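Local coordinates for DCN1-like protein 3 (Homo sapiens, PDB 4GBA), which promotes cullin neddylation, passing NEDD8 from N-terminally acetylated E2 enzymes to cullin-RBX complexes through its DCUN1 domain, at residues R157-M162 against S185-F190; P172-Y177 against E192-R197. All blocks are in the same frame, centred on the assembly; numbering follows the deposited sequence.

Contact 1: R157-M162 against S185-F190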
loop_
_atom_site.group_PDB
_atom_site.type_symbol
_atom_site.label_atom_id
_atom_site.label_comp_id
_atom_site.label_asym_id
_atom_site.label_seq_id
_atom_site.Cartn_x
_atom_site.Cartn_y
_atom_site.Cartn_z
ATOM N N ARG A 157 -7.761 8.286 7.942
ATOM C CA ARG A 157 -6.847 8.970 7.031
ATOM C C ARG A 157 -5.801 9.812 7.750
ATOM O O ARG A 157 -4.682 9.952 7.271
ATOM C CB ARG A 157 -7.626 9.858 6.062
ATOM C CG ARG A 157 -6.766 10.432 4.946
ATOM C CD ARG A 157 -7.595 11.275 3.994
ATOM N NE ARG A 157 -8.746 10.537 3.474
ATOM C CZ ARG A 157 -8.771 9.929 2.291
ATOM N NH1 ARG A 157 -7.705 9.974 1.494
ATOM N NH2 ARG A 157 -9.866 9.280 1.906
ATOM N N ASP A 158 -6.166 10.378 8.894
ATOM C CA ASP A 158 -5.258 11.249 9.637
ATOM C C ASP A 158 -4.268 10.447 10.454
ATOM O O ASP A 158 -3.110 10.835 10.590
ATOM C CB ASP A 158 -6.050 12.214 10.522
ATOM C CG ASP A 158 -6.813 13.235 9.709
ATOM O OD1 ASP A 158 -6.190 13.857 8.814
ATOM O OD2 ASP A 158 -8.034 13.393 9.938
ATOM N N THR A 159 -4.724 9.316 10.985
ATOM C CA THR A 159 -3.834 8.388 11.689
ATOM C C THR A 159 -2.791 7.810 10.726
ATOM O O THR A 159 -1.604 7.745 11.047
ATOM C CB THR A 159 -4.621 7.230 12.348
ATOM O OG1 THR A 159 -5.676 7.760 13.169
ATOM C CG2 THR A 159 -3.695 6.352 13.169
ATOM N N TRP A 160 -3.243 7.386 9.552
ATOM C CA TRP A 160 -2.332 6.922 8.509
ATOM C C TRP A 160 -1.357 8.053 8.136
ATOM O O TRP A 160 -0.140 7.864 8.148
ATOM C CB TRP A 160 -3.129 6.452 7.288
ATOM C CG TRP A 160 -2.282 6.013 6.122
ATOM C CD1 TRP A 160 -1.798 6.804 5.104
ATOM C CD2 TRP A 160 -1.829 4.680 5.840
ATOM N NE1 TRP A 160 -1.067 6.047 4.222
ATOM C CE2 TRP A 160 -1.066 4.739 4.647
ATOM C CE3 TRP A 160 -1.998 3.441 6.473
ATOM C CZ2 TRP A 160 -0.465 3.606 4.078
ATOM C CZ3 TRP A 160 -1.395 2.306 5.901
ATOM C CH2 TRP A 160 -0.640 2.405 4.719
ATOM N N ASN A 161 -1.909 9.234 7.843
ATOM C CA ASN A 161 -1.135 10.423 7.456
ATOM C C ASN A 161 -0.044 10.768 8.464
ATOM O O ASN A 161 1.102 10.995 8.087
ATOM C CB ASN A 161 -2.074 11.627 7.234
ATOM C CG ASN A 161 -1.321 12.955 7.026
ATOM O OD1 ASN A 161 -1.153 13.753 7.962
ATOM N ND2 ASN A 161 -0.893 13.210 5.786
ATOM N N MET A 162 -0.396 10.797 9.750
ATOM C CA MET A 162 0.545 11.242 10.776
ATOM C C MET A 162 1.527 10.168 11.220
ATOM O O MET A 162 2.563 10.487 11.811
ATOM C CB MET A 162 -0.197 11.806 11.976
ATOM C CG MET A 162 -1.116 12.957 11.616
ATOM S SD MET A 162 -1.711 13.795 13.096
ATOM C CE MET A 162 -0.182 14.393 13.824
ATOM N N SER A 185 -4.546 9.402 19.275
ATOM C CA SER A 185 -4.426 8.755 20.580
ATOM C C SER A 185 -3.950 7.314 20.466
ATOM O O SER A 185 -3.317 6.788 21.382
ATOM C CB SER A 185 -5.748 8.839 21.351
ATOM O OG SER A 185 -6.786 8.206 20.628
ATOM N N LEU A 186 -4.239 6.679 19.335
ATOM C CA LEU A 186 -3.703 5.346 19.078
ATOM C C LEU A 186 -2.172 5.257 19.255
ATOM O O LEU A 186 -1.652 4.231 19.705
ATOM C CB LEU A 186 -4.112 4.836 17.692
ATOM C CG LEU A 186 -3.739 3.371 17.424
ATOM C CD1 LEU A 186 -4.485 2.433 18.396
ATOM C CD2 LEU A 186 -3.990 2.964 15.977
ATOM N N PHE A 187 -1.448 6.316 18.901
ATOM C CA PHE A 187 0.001 6.306 19.068
ATOM C C PHE A 187 0.383 6.183 20.547
ATOM O O PHE A 187 1.342 5.493 20.888
ATOM C CB PHE A 187 0.664 7.535 18.432
ATOM C CG PHE A 187 0.473 7.641 16.928
ATOM C CD1 PHE A 187 -0.199 6.663 16.219
ATOM C CD2 PHE A 187 0.982 8.727 16.230
ATOM C CE1 PHE A 187 -0.377 6.770 14.841
ATOM C CE2 PHE A 187 0.809 8.841 14.856
ATOM C CZ PHE A 187 0.123 7.859 14.164
ATOM N N ASP A 188 -0.374 6.843 21.422
ATOM C CA ASP A 188 -0.132 6.765 22.866
ATOM C C ASP A 188 -0.443 5.368 23.418
ATOM O O ASP A 188 0.322 4.818 24.216
ATOM C CB ASP A 188 -0.933 7.827 23.635
ATOM C CG ASP A 188 -0.337 8.117 25.017
ATOM O OD1 ASP A 188 0.898 8.336 25.115
ATOM O OD2 ASP A 188 -1.095 8.114 26.015
ATOM N N THR A 189 -1.570 4.808 22.988
ATOM C CA THR A 189 -1.926 3.434 23.317
ATOM C C THR A 189 -0.782 2.480 22.965
ATOM O O THR A 189 -0.523 1.501 23.675
ATOM C CB THR A 189 -3.185 2.988 22.549
ATOM O OG1 THR A 189 -4.264 3.888 22.820
ATOM C CG2 THR A 189 -3.584 1.577 22.943
ATOM N N PHE A 190 -0.108 2.776 21.857
ATOM C CA PHE A 190 0.981 1.947 21.372
ATOM C C PHE A 190 2.222 2.136 22.217
ATOM O O PHE A 190 2.899 1.179 22.556
ATOM C CB PHE A 190 1.307 2.272 19.907
ATOM C CG PHE A 190 2.696 1.867 19.499
ATOM C CD1 PHE A 190 3.016 0.525 19.311
ATOM C CD2 PHE A 190 3.688 2.822 19.316
ATOM C CE1 PHE A 190 4.305 0.140 18.944
ATOM C CE2 PHE A 190 4.981 2.448 18.946
ATOM C CZ PHE A 190 5.289 1.102 18.761
#
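The outer edge of the Phe187 ring is pushed against the helix segment 157-162, meeting both backbone and side chains. CZ lies 3.6 Å from Thr159 O, and CE2 is 3.9 Å from Met162 O. Both carbonyl oxygens sit near the ring plane, so the phenyl C-H edge rather than a face meets these backbone dipoles. On one flank CE1 touches Thr159 CG2 at 3.7 Å, while on the other CE2 comes within 4.3 Å of Met162 CB. Leu186 adds a looser methyl contact, its CD2 4.4 Å from Thr159 CG2. No hydrogen bond joins the two segments.

Thr159 turns OG1 beside its backbone N (chi1 -53°), which leaves CG2 to face the ring; Ser156 OG, hydrogen-bonded to OG1, helps from the second shell to hold that rotation. The Phe187 ring also meets Phe166 at about 30° and Trp141 at about 85°, while Leu186 packs on Trp141, Phe144, Leu145 and Ile155. Replacing Phe187 by an alanine would probably open a gap beside Thr159 and Met162 and leave Trp141 and Phe166 without their shared aromatic partner.

The short helix axes stay 11.1 Å apart, a distance bridged chiefly by the phenyl ring. Helix 157-169 follows strand 154-155, which pairs antiparallel with 117-118; short paired strands linking helical units are consistent with the EF-hand relationship of the cullin-binding part of the DCUN1 (PONY) domain, within which segments 157-162 and 185-190 pack together.

Contact 2: P172-Y177 against E192-R197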
loop_
_atom_site.group_PDB
_atom_site.type_symbol
_atom_site.label_atom_id
_atom_site.label_comp_id
_atom_site.label_asym_id
_atom_site.label_seq_id
_atom_site.Cartn_x
_atom_site.Cartn_y
_atom_site.Cartn_z
ATOM N N PRO A 172 14.699 4.518 17.713
ATOM C CA PRO A 172 14.330 3.364 18.550
ATOM C C PRO A 172 14.122 3.672 20.037
ATOM O O PRO A 172 13.443 2.906 20.738
ATOM C CB PRO A 172 15.534 2.431 18.394
ATOM C CG PRO A 172 16.679 3.353 18.109
ATOM C CD PRO A 172 16.101 4.453 17.260
ATOM N N ASP A 173 14.697 4.778 20.501
ATOM C CA ASP A 173 14.745 5.097 21.931
ATOM C C ASP A 173 13.401 5.505 22.565
ATOM O O ASP A 173 13.165 5.248 23.756
ATOM C CB ASP A 173 15.791 6.187 22.179
ATOM C CG ASP A 173 15.596 7.394 21.275
ATOM O OD1 ASP A 173 14.428 7.797 21.061
ATOM O OD2 ASP A 173 16.608 7.935 20.770
ATOM N N LEU A 174 12.530 6.134 21.773
ATOM C CA LEU A 174 11.285 6.713 22.292
ATOM C C LEU A 174 11.547 8.009 23.051
ATOM O O LEU A 174 10.651 8.539 23.707
ATOM C CB LEU A 174 10.559 5.737 23.221
ATOM C CG LEU A 174 9.682 4.675 22.569
ATOM C CD1 LEU A 174 10.487 3.903 21.548
ATOM C CD2 LEU A 174 9.070 3.734 23.609
ATOM N N SER A 175 12.774 8.515 22.972
ATOM C CA SER A 175 13.174 9.638 23.813
ATOM C C SER A 175 12.471 10.937 23.420
ATOM O O SER A 175 12.356 11.854 24.241
ATOM C CB SER A 175 14.706 9.809 23.838
ATOM O OG SER A 175 15.197 10.523 22.709
ATOM N N ASN A 176 11.985 11.006 22.178
ATOM C CA ASN A 176 11.326 12.211 21.677
ATOM C C ASN A 176 9.803 12.141 21.753
ATOM O O ASN A 176 9.116 13.038 21.269
ATOM C CB ASN A 176 11.748 12.517 20.238
ATOM C CG ASN A 176 13.247 12.583 20.073
ATOM O OD1 ASN A 176 13.893 13.480 20.609
ATOM N ND2 ASN A 176 13.812 11.637 19.319
ATOM N N TYR A 177 9.274 11.080 22.354
ATOM C CA TYR A 177 7.824 10.959 22.505
ATOM C C TYR A 177 7.274 11.773 23.678
ATOM O O TYR A 177 7.750 11.649 24.809
ATOM C CB TYR A 177 7.379 9.495 22.656
ATOM C CG TYR A 177 5.879 9.385 22.830
ATOM C CD1 TYR A 177 5.032 9.518 21.741
ATOM C CD2 TYR A 177 5.311 9.190 24.083
ATOM C CE1 TYR A 177 3.667 9.446 21.881
ATOM C CE2 TYR A 177 3.934 9.112 24.236
ATOM C CZ TYR A 177 3.119 9.241 23.126
ATOM O OH TYR A 177 1.748 9.178 23.237
ATOM N N GLU A 192 2.425 2.966 25.296
ATOM C CA GLU A 192 2.202 2.279 26.564
ATOM C C GLU A 192 2.428 0.784 26.375
ATOM O O GLU A 192 3.268 0.180 27.051
ATOM C CB GLU A 192 0.788 2.543 27.112
ATOM C CG GLU A 192 0.422 4.032 27.272
ATOM C CD GLU A 192 1.484 4.850 28.026
ATOM O OE1 GLU A 192 1.222 5.258 29.183
ATOM O OE2 GLU A 192 2.576 5.100 27.458
ATOM N N TRP A 193 1.676 0.202 25.445
ATOM C CA TRP A 193 1.826 -1.203 25.088
ATOM C C TRP A 193 3.283 -1.587 24.834
ATOM O O TRP A 193 3.718 -2.685 25.180
ATOM C CB TRP A 193 0.989 -1.509 23.854
ATOM C CG TRP A 193 1.118 -2.929 23.340
ATOM C CD1 TRP A 193 0.279 -3.981 23.608
ATOM C CD2 TRP A 193 2.126 -3.443 22.448
ATOM N NE1 TRP A 193 0.706 -5.110 22.947
ATOM C CE2 TRP A 193 1.840 -4.807 22.225
ATOM C CE3 TRP A 193 3.248 -2.883 21.816
ATOM C CZ2 TRP A 193 2.627 -5.619 21.404
ATOM C CZ3 TRP A 193 4.035 -3.693 21.002
ATOM C CH2 TRP A 193 3.720 -5.042 20.802
ATOM N N GLU A 194 4.034 -0.675 24.233
ATOM C CA GLU A 194 5.416 -0.948 23.875
ATOM C C GLU A 194 6.350 -0.801 25.075
ATOM O O GLU A 194 7.401 -1.447 25.135
ATOM C CB GLU A 194 5.861 -0.043 22.726
ATOM C CG GLU A 194 7.352 -0.083 22.446
ATOM C CD GLU A 194 7.819 -1.431 21.913
ATOM O OE1 GLU A 194 6.962 -2.325 21.724
ATOM O OE2 GLU A 194 9.041 -1.594 21.682
ATOM N N MET A 195 5.975 0.055 26.022
ATOM C CA MET A 195 6.683 0.129 27.303
ATOM C C MET A 195 6.477 -1.159 28.104
ATOM O O MET A 195 7.414 -1.700 28.687
ATOM C CB MET A 195 6.222 1.340 28.130
ATOM C CG MET A 195 6.732 2.668 27.607
ATOM S SD MET A 195 8.461 2.531 27.108
ATOM C CE MET A 195 9.332 2.922 28.625
ATOM N N GLU A 196 5.245 -1.650 28.126
ATOM C CA GLU A 196 4.943 -2.880 28.839
ATOM C C GLU A 196 5.711 -4.071 28.274
ATOM O O GLU A 196 6.229 -4.889 29.038
ATOM C CB GLU A 196 3.439 -3.170 28.844
ATOM C CG GLU A 196 3.091 -4.602 29.241
ATOM C CD GLU A 196 3.648 -4.996 30.610
ATOM O OE1 GLU A 196 3.757 -4.110 31.488
ATOM O OE2 GLU A 196 3.981 -6.192 30.801
ATOM N N ARG A 197 5.789 -4.183 26.950
ATOM C CA ARG A 197 6.479 -5.334 26.381
ATOM C C ARG A 197 7.984 -5.274 26.621
ATOM O O ARG A 197 8.626 -6.306 26.779
ATOM C CB ARG A 197 6.153 -5.543 24.900
ATOM C CG ARG A 197 6.766 -4.530 23.970
ATOM C CD ARG A 197 6.995 -5.148 22.612
ATOM N NE ARG A 197 8.122 -6.062 22.653
ATOM C CZ ARG A 197 9.382 -5.691 22.443
ATOM N NH1 ARG A 197 9.661 -4.425 22.180
ATOM N NH2 ARG A 197 10.362 -6.586 22.495
#
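Glu194 OE2 is gripped by two arginines of its own helix: Arg197 NH1 forms a salt bridge to it at 2.9 Å, its hydrogen bond weak because it is bent to 129° at the hydrogen, and Arg198 NE forms another salt bridge. Arg197 meets the carboxylate through the edge of its guanidinium group, with Glu194 CD in the guanidinium plane. With the head group held there, the aliphatic part of Glu194 is left to meet the loop, and its CG lies 4.3 Å from Leu174 CD2. That same methyl makes the closer contact across the segments, 3.7 Å to Met195 SD. Met195 brings its sulfur round to the loop by a bend about CB-CG (chi2 -42°), and the two side chains pass in opposite directions.

Leu174 is presented by a tightly wound loop. Asp173 OD1 accepts from Ser175 N at 2.6 Å, an Asx turn in which the donor comes from above the carboxylate plane. Leu174 itself has a positive phi of 75° and starts a type I turn closed by Tyr177 N bonding to Leu174 O at 3.2 Å.

The loop joins helix 157-169 to helix 185-199 and folds back on the latter, with Leu174 also touching Arg198 and Tyr177 resting on Val191. Helix 138-147 packs along the same C-terminal helix, taking Glu194 and Arg197 on Gln140 and the Trp193 ring edge-to-face with Phe144.

In the fold
Both contacts draw on helix 185-199: contact 1 uses its first turns to meet helix 157-169, and contact 2 uses its later turns to meet the loop between these two helices. Along the chain the segments alternate, so the loop leaves one helix of contact 1 and returns over the other. The contact centres are about 15 Å apart, and they lie about 17 Å and 25 Å from the centre of the chain, on the same side. Tyr177 links them: its OH lies 4.3 Å from the backbone carbonyl carbon of Phe187, and also beside the Asp188 carboxylate, though that approach is too short to be trusted. Both contacts belong to the DCUN1 domain.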